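Local coordinates for spindle assembly abnormal protein 6 (Caenorhabditis elegans, PDB 4GFC) that forms the central scaffold of centrioles, its coiled-coil homodimers joining through globular head domains to set up ninefold symmetry and allow centrosome duplication, at residues F55-E69 and I136-L150. The protein carries 1 engineered substitution. Numbering follows the deposited sequence.
Sequences FEISRSDDFEFLFSE and IKLHAVRGDHLISHL
Leu66 CD1 lies over one face of the His149 imidazole, 3.9 Å from the ring centroid, a CH-pi contact, while the carbonyl of Phe63 meets the same ring at its edge. In this SAS-6 head domain, related to the XRCC4 N-terminal domains, the beta-hairpin 55-69 pairs with strand 132-140 and packs on the start of helix 143-163, which leads into the dimerising coiled coil. His149 NE2 donates a weak hydrogen bond to Phe63 O, bent to 122° at the hydrogen. Ser68 O sits over a face of the His139 ring; Glu69 OE1 and a water lie at the ring's edge, and that water, which donates to Glu69 OE1, also hydrogen-bonds His139 ND1. With CG tucked between its backbone N and carbonyl carbon (chi1 58°), His139 folds its ring back over the neighbouring strand. Within the hairpin, Arg59 NE lies over one face of the Phe65 ring and Phe67 CE2 over the opposite one, both toward the rim.

Antiparallel pairing is documented by Ser68 N to His139 O at 3.0 Å and the reciprocal His139 N to Ser68 O at 2.7 Å. Just past the strand, Val141 N donates to Leu66 O at 2.8 Å, almost straight. On the face carrying Phe67, Leu138 directs CD1 onto Ile57 CG1 (3.7 Å), and Ile136 CD1 reaches Phe55 CD1. At the strand-to-helix turn, Leu66 CD2 touches both Val141 CB and Leu146 CD1, packing the sheet against the helix.

A water donating to both Glu64 O and Val141 O bridges the backbones here. Arg142 divides its guanidinium: NH2 pairs with Asp144 of the second subunit, linking this junction to the dimer interface, whereas NH1 donates to the anti lone pair of Glu64 OE2 in a salt bridge, 3.2 Å apart and within 8° of the guanidinium plane.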
# COMPACT_ATOMS: atom_id res chain seq x y z
N PHE A 55 -6.53 -3.75 -17.63
CA PHE A 55 -7.11 -4.70 -16.68
C PHE A 55 -6.45 -4.51 -15.35
O PHE A 55 -5.22 -4.55 -15.30
CB PHE A 55 -6.91 -6.15 -17.18
CG PHE A 55 -7.72 -6.49 -18.41
CD1 PHE A 55 -7.28 -6.12 -19.69
CD2 PHE A 55 -8.92 -7.18 -18.31
CE1 PHE A 55 -8.03 -6.43 -20.82
CE2 PHE A 55 -9.67 -7.48 -19.45
CZ PHE A 55 -9.22 -7.09 -20.69
N GLU A 56 -7.21 -4.27 -14.27
CA GLU A 56 -6.63 -4.13 -12.93
C GLU A 56 -7.35 -5.04 -11.95
O GLU A 56 -8.57 -4.94 -11.85
CB GLU A 56 -6.67 -2.68 -12.41
CG GLU A 56 -5.84 -1.64 -13.14
CD GLU A 56 -6.37 -0.21 -12.98
OE1 GLU A 56 -5.88 0.49 -12.07
OE2 GLU A 56 -7.29 0.19 -13.75
N ILE A 57 -6.64 -5.94 -11.25
CA ILE A 57 -7.27 -6.75 -10.21
C ILE A 57 -6.68 -6.33 -8.84
O ILE A 57 -5.48 -6.00 -8.75
CB ILE A 57 -7.22 -8.31 -10.43
CG1 ILE A 57 -5.79 -8.86 -10.43
CG2 ILE A 57 -7.97 -8.75 -11.64
CD1 ILE A 57 -5.70 -10.31 -10.34
N SER A 58 -7.52 -6.34 -7.79
CA SER A 58 -7.13 -6.08 -6.39
C SER A 58 -7.96 -6.97 -5.45
O SER A 58 -8.94 -7.58 -5.89
CB SER A 58 -7.26 -4.60 -6.04
OG SER A 58 -8.61 -4.19 -6.03
N ARG A 59 -7.54 -7.11 -4.17
CA ARG A 59 -8.22 -7.90 -3.11
C ARG A 59 -8.37 -7.07 -1.83
O ARG A 59 -7.39 -6.46 -1.39
CB ARG A 59 -7.46 -9.19 -2.80
CG ARG A 59 -7.61 -10.26 -3.86
CD ARG A 59 -7.57 -11.64 -3.25
NE ARG A 59 -6.23 -12.00 -2.79
CZ ARG A 59 -6.00 -12.73 -1.71
NH1 ARG A 59 -7.00 -13.20 -0.99
NH2 ARG A 59 -4.75 -13.01 -1.35
N SER A 60 -9.57 -7.05 -1.25
CA SER A 60 -9.84 -6.29 -0.02
C SER A 60 -9.14 -6.90 1.20
O SER A 60 -8.76 -6.17 2.12
CB SER A 60 -11.34 -6.20 0.24
OG SER A 60 -11.95 -7.48 0.25
N ASP A 61 -8.94 -8.24 1.20
CA ASP A 61 -8.29 -8.99 2.28
C ASP A 61 -6.73 -8.99 2.16
O ASP A 61 -6.06 -9.46 3.08
CB ASP A 61 -8.82 -10.44 2.35
CG ASP A 61 -8.80 -11.25 1.06
OD1 ASP A 61 -8.13 -10.82 0.08
OD2 ASP A 61 -9.45 -12.33 1.03
N ASP A 62 -6.18 -8.50 1.01
CA ASP A 62 -4.75 -8.46 0.71
C ASP A 62 -4.39 -7.12 0.06
O ASP A 62 -4.63 -6.91 -1.13
CB ASP A 62 -4.34 -9.64 -0.18
CG ASP A 62 -2.84 -9.93 -0.29
OD1 ASP A 62 -2.48 -11.02 -0.80
OD2 ASP A 62 -2.03 -9.07 0.14
N PHE A 63 -3.80 -6.22 0.86
CA PHE A 63 -3.44 -4.86 0.46
C PHE A 63 -2.37 -4.81 -0.61
O PHE A 63 -2.47 -3.97 -1.49
CB PHE A 63 -2.98 -4.04 1.68
CG PHE A 63 -3.83 -4.17 2.92
CD1 PHE A 63 -5.13 -3.68 2.95
CD2 PHE A 63 -3.32 -4.79 4.06
CE1 PHE A 63 -5.92 -3.81 4.10
CE2 PHE A 63 -4.10 -4.91 5.21
CZ PHE A 63 -5.40 -4.43 5.22
N GLU A 64 -1.36 -5.67 -0.55
CA GLU A 64 -0.25 -5.65 -1.52
C GLU A 64 -0.66 -6.26 -2.85
O GLU A 64 0.01 -6.00 -3.86
CB GLU A 64 0.97 -6.39 -0.96
CG GLU A 64 2.29 -5.79 -1.45
CD GLU A 64 3.49 -6.05 -0.55
OE1 GLU A 64 3.31 -6.65 0.54
OE2 GLU A 64 4.59 -5.57 -0.89
N PHE A 65 -1.80 -7.03 -2.87
CA PHE A 65 -2.34 -7.69 -4.05
C PHE A 65 -2.90 -6.67 -5.01
O PHE A 65 -3.98 -6.10 -4.76
CB PHE A 65 -3.39 -8.73 -3.68
CG PHE A 65 -3.79 -9.60 -4.85
CD1 PHE A 65 -3.17 -10.83 -5.07
CD2 PHE A 65 -4.79 -9.19 -5.75
CE1 PHE A 65 -3.57 -11.65 -6.13
CE2 PHE A 65 -5.18 -10.01 -6.81
CZ PHE A 65 -4.57 -11.23 -7.00
N LEU A 66 -2.16 -6.44 -6.12
CA LEU A 66 -2.48 -5.49 -7.17
C LEU A 66 -1.75 -5.88 -8.45
O LEU A 66 -0.53 -5.73 -8.54
CB LEU A 66 -2.09 -4.06 -6.71
CG LEU A 66 -2.59 -2.85 -7.54
CD1 LEU A 66 -4.09 -2.67 -7.40
CD2 LEU A 66 -1.85 -1.56 -7.11
N PHE A 67 -2.50 -6.38 -9.44
CA PHE A 67 -1.98 -6.81 -10.75
C PHE A 67 -2.68 -6.09 -11.89
O PHE A 67 -3.87 -5.83 -11.80
CB PHE A 67 -2.14 -8.33 -10.91
CG PHE A 67 -1.28 -9.13 -9.97
CD1 PHE A 67 -0.02 -9.53 -10.34
CD2 PHE A 67 -1.73 -9.43 -8.69
CE1 PHE A 67 0.77 -10.23 -9.46
CE2 PHE A 67 -0.93 -10.14 -7.81
CZ PHE A 67 0.32 -10.52 -8.19
N SER A 68 -1.94 -5.76 -12.96
CA SER A 68 -2.41 -5.05 -14.15
C SER A 68 -1.76 -5.51 -15.43
O SER A 68 -0.67 -6.13 -15.41
CB SER A 68 -2.06 -3.57 -14.04
OG SER A 68 -2.83 -2.92 -13.06
N GLU A 69 -2.36 -5.09 -16.55
CA GLU A 69 -1.87 -5.23 -17.91
C GLU A 69 -2.62 -4.24 -18.80
O GLU A 69 -3.83 -4.02 -18.64
CB GLU A 69 -1.98 -6.66 -18.46
CG GLU A 69 -1.20 -6.88 -19.75
CD GLU A 69 0.26 -6.46 -19.81
OE1 GLU A 69 1.14 -7.29 -19.47
OE2 GLU A 69 0.54 -5.32 -20.25
N ILE A 136 -4.95 -13.40 -20.01
CA ILE A 136 -4.05 -12.27 -20.12
C ILE A 136 -3.01 -12.38 -18.98
O ILE A 136 -3.38 -12.73 -17.86
CB ILE A 136 -4.86 -10.93 -20.10
CG1 ILE A 136 -3.95 -9.72 -20.41
CG2 ILE A 136 -5.70 -10.74 -18.83
CD1 ILE A 136 -4.60 -8.42 -20.59
N LYS A 137 -1.72 -12.12 -19.26
CA LYS A 137 -0.67 -12.14 -18.23
C LYS A 137 -0.60 -10.75 -17.60
O LYS A 137 -0.27 -9.80 -18.29
CB LYS A 137 0.69 -12.57 -18.79
CG LYS A 137 1.75 -12.86 -17.71
CD LYS A 137 3.11 -13.23 -18.32
CE LYS A 137 4.11 -13.71 -17.30
NZ LYS A 137 5.44 -14.06 -17.90
N LEU A 138 -0.96 -10.64 -16.29
CA LEU A 138 -0.95 -9.42 -15.48
C LEU A 138 0.36 -9.30 -14.69
O LEU A 138 0.88 -10.32 -14.23
CB LEU A 138 -2.13 -9.39 -14.49
CG LEU A 138 -3.59 -9.61 -15.00
CD1 LEU A 138 -4.54 -9.55 -13.87
CD2 LEU A 138 -3.99 -8.60 -16.06
N HIS A 139 0.88 -8.08 -14.50
CA HIS A 139 2.12 -7.91 -13.74
C HIS A 139 1.84 -7.26 -12.38
O HIS A 139 0.89 -6.49 -12.27
CB HIS A 139 3.14 -7.07 -14.54
CG HIS A 139 2.66 -5.71 -14.93
ND1 HIS A 139 2.18 -5.45 -16.21
CD2 HIS A 139 2.62 -4.56 -14.22
CE1 HIS A 139 1.85 -4.16 -16.22
NE2 HIS A 139 2.09 -3.59 -15.04
N ALA A 140 2.66 -7.57 -11.36
CA ALA A 140 2.51 -6.96 -10.02
C ALA A 140 2.74 -5.42 -10.11
O ALA A 140 3.74 -4.98 -10.69
CB ALA A 140 3.45 -7.61 -9.01
N VAL A 141 1.79 -4.63 -9.64
CA VAL A 141 1.93 -3.17 -9.68
C VAL A 141 2.80 -2.69 -8.53
O VAL A 141 2.51 -2.98 -7.37
CB VAL A 141 0.55 -2.49 -9.64
CG1 VAL A 141 0.69 -1.00 -9.68
CG2 VAL A 141 -0.33 -2.96 -10.77
N ARG A 142 3.85 -1.94 -8.84
CA ARG A 142 4.75 -1.40 -7.80
C ARG A 142 4.79 0.14 -7.91
O ARG A 142 3.92 0.75 -8.56
CB ARG A 142 6.15 -2.02 -7.92
CG ARG A 142 6.26 -3.54 -7.78
CD ARG A 142 6.01 -4.08 -6.39
NE ARG A 142 6.84 -3.45 -5.38
CZ ARG A 142 6.64 -3.56 -4.08
NH1 ARG A 142 5.64 -4.30 -3.61
NH2 ARG A 142 7.44 -2.93 -3.23
N GLY A 143 5.78 0.76 -7.28
CA GLY A 143 5.98 2.19 -7.33
C GLY A 143 4.77 3.03 -7.02
O GLY A 143 3.97 2.67 -6.17
N ASP A 144 4.62 4.11 -7.77
CA ASP A 144 3.59 5.13 -7.60
C ASP A 144 2.16 4.62 -7.65
O ASP A 144 1.34 5.11 -6.87
CB ASP A 144 3.78 6.25 -8.62
CG ASP A 144 5.04 7.07 -8.34
OD1 ASP A 144 5.07 7.78 -7.31
OD2 ASP A 144 6.00 6.97 -9.13
N HIS A 145 1.86 3.65 -8.50
CA HIS A 145 0.49 3.13 -8.57
C HIS A 145 0.15 2.33 -7.34
O HIS A 145 -0.96 2.45 -6.85
CB HIS A 145 0.31 2.28 -9.82
CG HIS A 145 0.24 3.08 -11.07
ND1 HIS A 145 1.39 3.37 -11.82
CD2 HIS A 145 -0.83 3.61 -11.69
CE1 HIS A 145 0.97 4.08 -12.85
NE2 HIS A 145 -0.36 4.23 -12.83
N LEU A 146 1.13 1.55 -6.80
CA LEU A 146 0.93 0.78 -5.59
C LEU A 146 0.85 1.74 -4.41
O LEU A 146 0.01 1.54 -3.55
CB LEU A 146 2.03 -0.25 -5.41
CG LEU A 146 1.96 -1.15 -4.16
CD1 LEU A 146 0.67 -1.99 -4.12
CD2 LEU A 146 3.16 -2.04 -4.09
N ILE A 147 1.65 2.80 -4.42
CA ILE A 147 1.65 3.81 -3.37
C ILE A 147 0.24 4.44 -3.32
O ILE A 147 -0.34 4.47 -2.24
CB ILE A 147 2.81 4.85 -3.54
CG1 ILE A 147 4.19 4.17 -3.36
CG2 ILE A 147 2.67 5.99 -2.55
CD1 ILE A 147 5.38 4.90 -3.96
N SER A 148 -0.34 4.84 -4.48
CA SER A 148 -1.70 5.41 -4.55
C SER A 148 -2.72 4.46 -3.94
O SER A 148 -3.55 4.89 -3.14
CB SER A 148 -2.09 5.73 -5.99
OG SER A 148 -1.13 6.52 -6.65
N HIS A 149 -2.63 3.16 -4.27
CA HIS A 149 -3.50 2.09 -3.80
C HIS A 149 -3.43 1.95 -2.28
O HIS A 149 -4.47 2.01 -1.60
CB HIS A 149 -3.10 0.78 -4.49
CG HIS A 149 -3.82 -0.44 -4.00
ND1 HIS A 149 -5.09 -0.79 -4.46
CD2 HIS A 149 -3.39 -1.40 -3.14
CE1 HIS A 149 -5.39 -1.92 -3.85
NE2 HIS A 149 -4.41 -2.32 -3.04
N LEU A 150 -2.20 1.79 -1.74
CA LEU A 150 -1.92 1.60 -0.32
C LEU A 150 -2.32 2.82 0.51
O LEU A 150 -2.78 2.63 1.64
CB LEU A 150 -0.45 1.26 -0.10
CG LEU A 150 -0.01 -0.12 -0.59
CD1 LEU A 150 1.46 -0.30 -0.47
CD2 LEU A 150 -0.71 -1.22 0.18
O HOH W 1 2.12 -5.20 -5.50
O HOH W 2 2.71 -8.25 -17.52